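Local structure of inner kinetochore subunit cnp3 (Schizosaccharomyces pombe, 6O2D) at residues B[87-92]-B[121-126]; B[42-47]-B[57-62]. The protein helps build the inner kinetochore on centromeric DNA, as part of the platform on which the outer kinetochore assembles for chromosome segregation. All coordinates share one frame; numbering follows the deposited sequence.

Both contacts involve the five-stranded antiparallel sheet of the cupin domain, at different places in it. Contact 1 runs from its inner strand 88-95 to strand 122-127 of the facing four-stranded sheet, so it belongs to the interior between the sheets. Contact 2 sits at the surface, where the loop after strand 32-40 lies against the outermost strand 55-62. The centres are about 18 Å apart, on opposite sides of the chain's centre, and the nearest atoms stay about 9 Å from each other. Both also come within reach of the second subunit. Contact 1 is the one on the inward side, consistent with the region where cupins form their pocket.

Contact 1 of 2, residues B[87-92]-B[121-126]; sequences NIMSFC and NYYSIK
The hydroxyl of Tyr-123 shares a weak hydrogen bond with Lys-79, and the Met-89 methyl lies against it, CE 3.4 Å from OH, with CZ of Phe-91 4.2 Å from the same oxygen. No hydrogen bond joins 87-92 to 121-126, so this is an apolar meeting between the two sheets of the cupin domain. Met-89, modelled as selenomethionine, bends at chi2 (-88°) and again at chi3, which swings its methyl round to the phenol end of the tyrosine; CE is 3.8 Å from Tyr-123 CZ. The selenium lies 5.5 Å from the centroid of the Tyr-123 ring and obliquely to it, a Met-aromatic contact. On the same side of the ring, nearer its CE2 corner, Phe-91 CZ reaches Tyr-123 CE2 at 4.0 Å. The two rings meet obliquely, their planes at 40°. Ile-125 CD1 adds a methyl at the rim of the tyrosine ring, in its plane, while the ring of Phe-91 also meets that of Phe-115 on the adjacent strand 113-117. An alanine in place of Tyr-123 would probably leave the Met-89 methyl and Phe-91 CZ without their facing partner and Lys-79 without its weak bond to the hydroxyl. Attraction across this gap thus probably rests on apolar contact, while the phenol oxygen keeps a weak polar partner in Lys-79.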
loop_
_atom_site.group_PDB
_atom_site.type_symbol
_atom_site.label_atom_id
_atom_site.label_comp_id
_atom_site.label_asym_id
_atom_site.label_seq_id
_atom_site.Cartn_x
_atom_site.Cartn_y
_atom_site.Cartn_z
ATOM N N ASN B 87 6.941 -11.414 4.247
ATOM C CA ASN B 87 6.147 -10.256 3.871
ATOM C C ASN B 87 6.707 -9.628 2.606
ATOM O O ASN B 87 7.927 -9.581 2.414
ATOM C CB ASN B 87 6.122 -9.196 4.974
ATOM C CG ASN B 87 5.551 -9.712 6.255
ATOM O OD1 ASN B 87 4.376 -10.057 6.324
ATOM N ND2 ASN B 87 6.376 -9.766 7.288
ATOM N N ILE B 88 5.814 -9.165 1.739
ATOM C CA ILE B 88 6.192 -8.269 0.653
ATOM C C ILE B 88 6.037 -6.844 1.172
ATOM O O ILE B 88 4.982 -6.482 1.705
ATOM C CB ILE B 88 5.347 -8.512 -0.608
ATOM C CG1 ILE B 88 5.613 -7.422 -1.651
ATOM C CG2 ILE B 88 3.870 -8.581 -0.276
ATOM C CD1 ILE B 88 5.378 -7.871 -3.085
HETATM N N MSE B 89 7.107 -6.058 1.081
HETATM C CA MSE B 89 7.096 -4.665 1.502
HETATM C C MSE B 89 6.764 -3.767 0.334
HETATM O O MSE B 89 7.167 -4.045 -0.794
HETATM C CB MSE B 89 8.449 -4.231 2.080
HETATM C CG MSE B 89 9.199 -5.286 2.857
HETATM SE SE MSE B 89 8.672 -5.290 4.721
HETATM C CE MSE B 89 9.209 -3.489 5.244
ATOM N N SER B 90 6.039 -2.687 0.621
ATOM C CA SER B 90 5.810 -1.606 -0.324
ATOM C C SER B 90 6.155 -0.284 0.343
ATOM O O SER B 90 5.926 -0.104 1.543
ATOM C CB SER B 90 4.355 -1.573 -0.803
ATOM O OG SER B 90 4.257 -1.055 -2.113
ATOM N N PHE B 91 6.749 0.622 -0.426
ATOM C CA PHE B 91 7.089 1.949 0.065
ATOM C C PHE B 91 6.710 2.962 -0.997
ATOM O O PHE B 91 7.016 2.759 -2.176
ATOM C CB PHE B 91 8.574 2.065 0.405
ATOM C CG PHE B 91 8.986 1.226 1.572
ATOM C CD1 PHE B 91 8.779 1.670 2.866
ATOM C CD2 PHE B 91 9.570 -0.011 1.378
ATOM C CE1 PHE B 91 9.156 0.895 3.944
ATOM C CE2 PHE B 91 9.943 -0.782 2.451
ATOM C CZ PHE B 91 9.736 -0.326 3.737
ATOM N N CYS B 92 6.041 4.041 -0.586
ATOM C CA CYS B 92 5.800 5.188 -1.451
ATOM C C CYS B 92 6.416 6.420 -0.806
ATOM O O CYS B 92 6.112 6.742 0.350
ATOM C CB CYS B 92 4.305 5.401 -1.703
ATOM S SG CYS B 92 3.980 6.803 -2.825
ATOM N N ASN B 121 13.816 -11.381 0.619
ATOM C CA ASN B 121 14.859 -10.497 0.112
ATOM C C ASN B 121 15.341 -9.581 1.235
ATOM O O ASN B 121 14.836 -9.624 2.360
ATOM C CB ASN B 121 14.364 -9.709 -1.103
ATOM C CG ASN B 121 13.996 -10.615 -2.263
ATOM O OD1 ASN B 121 14.840 -10.966 -3.076
ATOM N ND2 ASN B 121 12.732 -11.006 -2.332
ATOM N N TYR B 122 16.374 -8.794 0.937
ATOM C CA TYR B 122 17.000 -7.881 1.886
ATOM C C TYR B 122 16.914 -6.440 1.394
ATOM O O TYR B 122 17.018 -6.180 0.191
ATOM C CB TYR B 122 18.468 -8.293 2.118
ATOM C CG TYR B 122 18.583 -9.738 2.554
ATOM C CD1 TYR B 122 18.663 -10.766 1.624
ATOM C CD2 TYR B 122 18.550 -10.077 3.899
ATOM C CE1 TYR B 122 18.731 -12.084 2.025
ATOM C CE2 TYR B 122 18.616 -11.389 4.307
ATOM C CZ TYR B 122 18.709 -12.387 3.368
ATOM O OH TYR B 122 18.785 -13.697 3.781
ATOM N N TYR B 123 16.732 -5.499 2.322
ATOM C CA TYR B 123 16.610 -4.101 1.933
ATOM C C TYR B 123 17.231 -3.207 2.994
ATOM O O TYR B 123 17.304 -3.568 4.171
ATOM C CB TYR B 123 15.151 -3.685 1.694
ATOM C CG TYR B 123 14.375 -3.341 2.948
ATOM C CD1 TYR B 123 13.870 -4.341 3.772
ATOM C CD2 TYR B 123 14.130 -2.018 3.299
ATOM C CE1 TYR B 123 13.158 -4.038 4.912
ATOM C CE2 TYR B 123 13.410 -1.701 4.439
ATOM C CZ TYR B 123 12.927 -2.716 5.241
ATOM O OH TYR B 123 12.218 -2.408 6.378
ATOM N N SER B 124 17.688 -2.034 2.551
ATOM C CA SER B 124 18.183 -0.980 3.424
ATOM C C SER B 124 17.831 0.362 2.794
ATOM O O SER B 124 17.629 0.457 1.583
ATOM C CB SER B 124 19.699 -1.100 3.643
ATOM O OG SER B 124 20.411 -0.674 2.492
ATOM N N ILE B 125 17.718 1.398 3.627
ATOM C CA ILE B 125 17.367 2.741 3.160
ATOM C C ILE B 125 18.212 3.769 3.902
ATOM O O ILE B 125 18.413 3.668 5.117
ATOM C CB ILE B 125 15.873 3.082 3.331
ATOM C CG1 ILE B 125 14.981 1.849 3.180
ATOM C CG2 ILE B 125 15.471 4.124 2.286
ATOM C CD1 ILE B 125 13.524 2.131 3.457
ATOM N N LYS B 126 18.671 4.783 3.178
ATOM C CA LYS B 126 19.462 5.871 3.746
ATOM C C LYS B 126 18.917 7.212 3.269
ATOM O O LYS B 126 18.544 7.350 2.102
ATOM C CB LYS B 126 20.940 5.740 3.348
ATOM C CG LYS B 126 21.886 5.494 4.504
ATOM C CD LYS B 126 22.982 4.531 4.099
ATOM C CE LYS B 126 23.968 4.290 5.230
ATOM N NZ LYS B 126 24.814 3.095 5.021
#

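Contact 2 of 2, residues B[42-47]-B[57-62]; sequences PSVNLQ and ASLFKE
Val-44 and Leu-46 reach from the loop after strand 32-40 onto Ala-57 and Leu-59 of strand 55-62, the edge strand of the cupin domain's five-stranded sheet. That strand carries a classic beta bulge, in which Leu-59 and Phe-60 both face Ala-68 on the neighbouring strand.

The tight part gathers round the Ala-57 methyl. Its CB has Val-44 CG1 at 3.9 Å and Leu-46 CD2 at 3.8 Å, and the backbone carbonyl of Asn-45 passes close by, its O 3.6 Å from the same CB. CD2 of Leu-46 also lies 3.7 Å from the Ala-57 backbone N, consistent with the small side chain there allowing a close approach. Beside it, Leu-59 CD2 rests against both branches of Val-44, 4.0 Å from CG1 and 4.1 Å from CG2. Val-44 can present both because CG1 is anti to its own backbone N (chi1 173°), which leaves CG2 beside that N. No hydrogen bond joins the two segments; side-chain packing does the work. Val-70 of strand 66-73 takes Val-44, Leu-46 and Leu-59 alike, and Val-114 of the second subunit also packs on Leu-59.

The solvent side is looser. The side chain of Asn-45 starts off away from the strand and is exposed, and the five residues after Gln-47 could not be modelled. Further along the strand, Glu-62 forms salt bridges with Arg-35 and with Arg-119 of the second subunit. Back at the bulge, the CB of Leu-59 sits 4.3 Å above the plane of the Phe-60 ring, over its centre.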
loop_
_atom_site.group_PDB
_atom_site.type_symbol
_atom_site.label_atom_id
_atom_site.label_comp_id
_atom_site.label_asym_id
_atom_site.label_seq_id
_atom_site.Cartn_x
_atom_site.Cartn_y
_atom_site.Cartn_z
ATOM N N PRO B 42 0.889 14.054 7.576
ATOM C CA PRO B 42 1.645 15.113 8.267
ATOM C C PRO B 42 1.264 15.304 9.731
ATOM O O PRO B 42 2.124 15.691 10.532
ATOM C CB PRO B 42 1.327 16.363 7.436
ATOM C CG PRO B 42 1.004 15.844 6.089
ATOM C CD PRO B 42 0.277 14.559 6.331
ATOM N N SER B 43 0.021 15.013 10.114
ATOM C CA SER B 43 -0.447 15.236 11.477
ATOM C C SER B 43 -0.388 13.987 12.362
ATOM O O SER B 43 -0.884 14.027 13.496
ATOM C CB SER B 43 -1.880 15.780 11.455
ATOM O OG SER B 43 -2.087 16.680 10.375
ATOM N N VAL B 44 0.226 12.898 11.891
ATOM C CA VAL B 44 0.331 11.663 12.668
ATOM C C VAL B 44 1.525 11.740 13.613
ATOM O O VAL B 44 2.627 12.129 13.205
ATOM C CB VAL B 44 0.456 10.442 11.741
ATOM C CG1 VAL B 44 0.746 9.190 12.554
ATOM C CG2 VAL B 44 -0.794 10.260 10.904
ATOM N N ASN B 45 1.301 11.385 14.884
ATOM C CA ASN B 45 2.386 11.268 15.857
ATOM C C ASN B 45 3.103 9.931 15.718
ATOM O O ASN B 45 2.477 8.880 15.527
ATOM C CB ASN B 45 1.864 11.428 17.285
ATOM C CG ASN B 45 1.106 12.724 17.481
ATOM O OD1 ASN B 45 -0.116 12.771 17.326
ATOM N ND2 ASN B 45 1.828 13.790 17.810
ATOM N N LEU B 46 4.425 9.991 15.785
ATOM C CA LEU B 46 5.295 8.855 15.543
ATOM C C LEU B 46 6.069 8.482 16.804
ATOM O O LEU B 46 6.123 9.254 17.766
ATOM C CB LEU B 46 6.236 9.196 14.389
ATOM C CG LEU B 46 5.398 9.723 13.212
ATOM C CD1 LEU B 46 6.162 10.812 12.383
ATOM C CD2 LEU B 46 4.935 8.541 12.305
ATOM N N GLN B 47 6.651 7.278 16.791
ATOM C CA GLN B 47 7.393 6.721 17.931
ATOM C C GLN B 47 8.767 6.272 17.450
ATOM O O GLN B 47 8.927 5.908 16.278
ATOM C CB GLN B 47 6.636 5.559 18.588
ATOM C CG GLN B 47 5.175 5.857 18.921
ATOM C CD GLN B 47 5.012 6.541 20.273
ATOM O OE1 GLN B 47 5.884 7.298 20.713
ATOM N NE2 GLN B 47 3.897 6.265 20.946
ATOM N N ALA B 57 4.549 4.860 12.628
ATOM C CA ALA B 57 3.276 4.595 13.258
ATOM C C ALA B 57 2.517 3.675 12.320
ATOM O O ALA B 57 2.419 3.947 11.119
ATOM C CB ALA B 57 2.505 5.893 13.523
ATOM N N SER B 58 2.006 2.585 12.867
ATOM C CA SER B 58 1.112 1.710 12.128
ATOM C C SER B 58 -0.287 2.319 12.170
ATOM O O SER B 58 -0.813 2.604 13.249
ATOM C CB SER B 58 1.146 0.295 12.707
ATOM O OG SER B 58 0.244 0.141 13.784
ATOM N N LEU B 59 -0.869 2.554 10.996
ATOM C CA LEU B 59 -2.143 3.252 10.859
ATOM C C LEU B 59 -3.316 2.315 10.613
ATOM O O LEU B 59 -4.339 2.411 11.296
ATOM C CB LEU B 59 -2.047 4.262 9.716
ATOM C CG LEU B 59 -1.064 5.390 10.003
ATOM C CD1 LEU B 59 -0.870 6.199 8.760
ATOM C CD2 LEU B 59 -1.562 6.273 11.146
ATOM N N PHE B 60 -3.197 1.435 9.620
ATOM C CA PHE B 60 -4.242 0.495 9.245
ATOM C C PHE B 60 -3.731 -0.908 9.515
ATOM O O PHE B 60 -2.652 -1.280 9.041
ATOM C CB PHE B 60 -4.608 0.638 7.769
ATOM C CG PHE B 60 -4.956 2.036 7.362
ATOM C CD1 PHE B 60 -6.013 2.704 7.970
ATOM C CD2 PHE B 60 -4.240 2.678 6.364
ATOM C CE1 PHE B 60 -6.349 3.987 7.592
ATOM C CE2 PHE B 60 -4.571 3.967 5.980
ATOM C CZ PHE B 60 -5.626 4.625 6.601
ATOM N N LYS B 61 -4.507 -1.692 10.253
ATOM C CA LYS B 61 -4.134 -3.062 10.572
ATOM C C LYS B 61 -5.234 -4.002 10.113
ATOM O O LYS B 61 -6.377 -3.896 10.572
ATOM C CB LYS B 61 -3.900 -3.223 12.073
ATOM C CG LYS B 61 -2.720 -2.435 12.607
ATOM C CD LYS B 61 -2.470 -2.749 14.073
ATOM C CE LYS B 61 -3.329 -1.894 14.990
ATOM N NZ LYS B 61 -3.052 -2.201 16.423
ATOM N N GLU B 62 -4.880 -4.951 9.250
ATOM C CA GLU B 62 -5.765 -6.059 8.923
ATOM C C GLU B 62 -5.018 -7.361 9.209
ATOM O O GLU B 62 -4.588 -8.066 8.294
ATOM C CB GLU B 62 -6.233 -5.993 7.472
ATOM C CG GLU B 62 -7.449 -6.859 7.201
ATOM C CD GLU B 62 -8.688 -6.348 7.899
ATOM O OE1 GLU B 62 -9.144 -5.238 7.554
ATOM O OE2 GLU B 62 -9.198 -7.052 8.796
#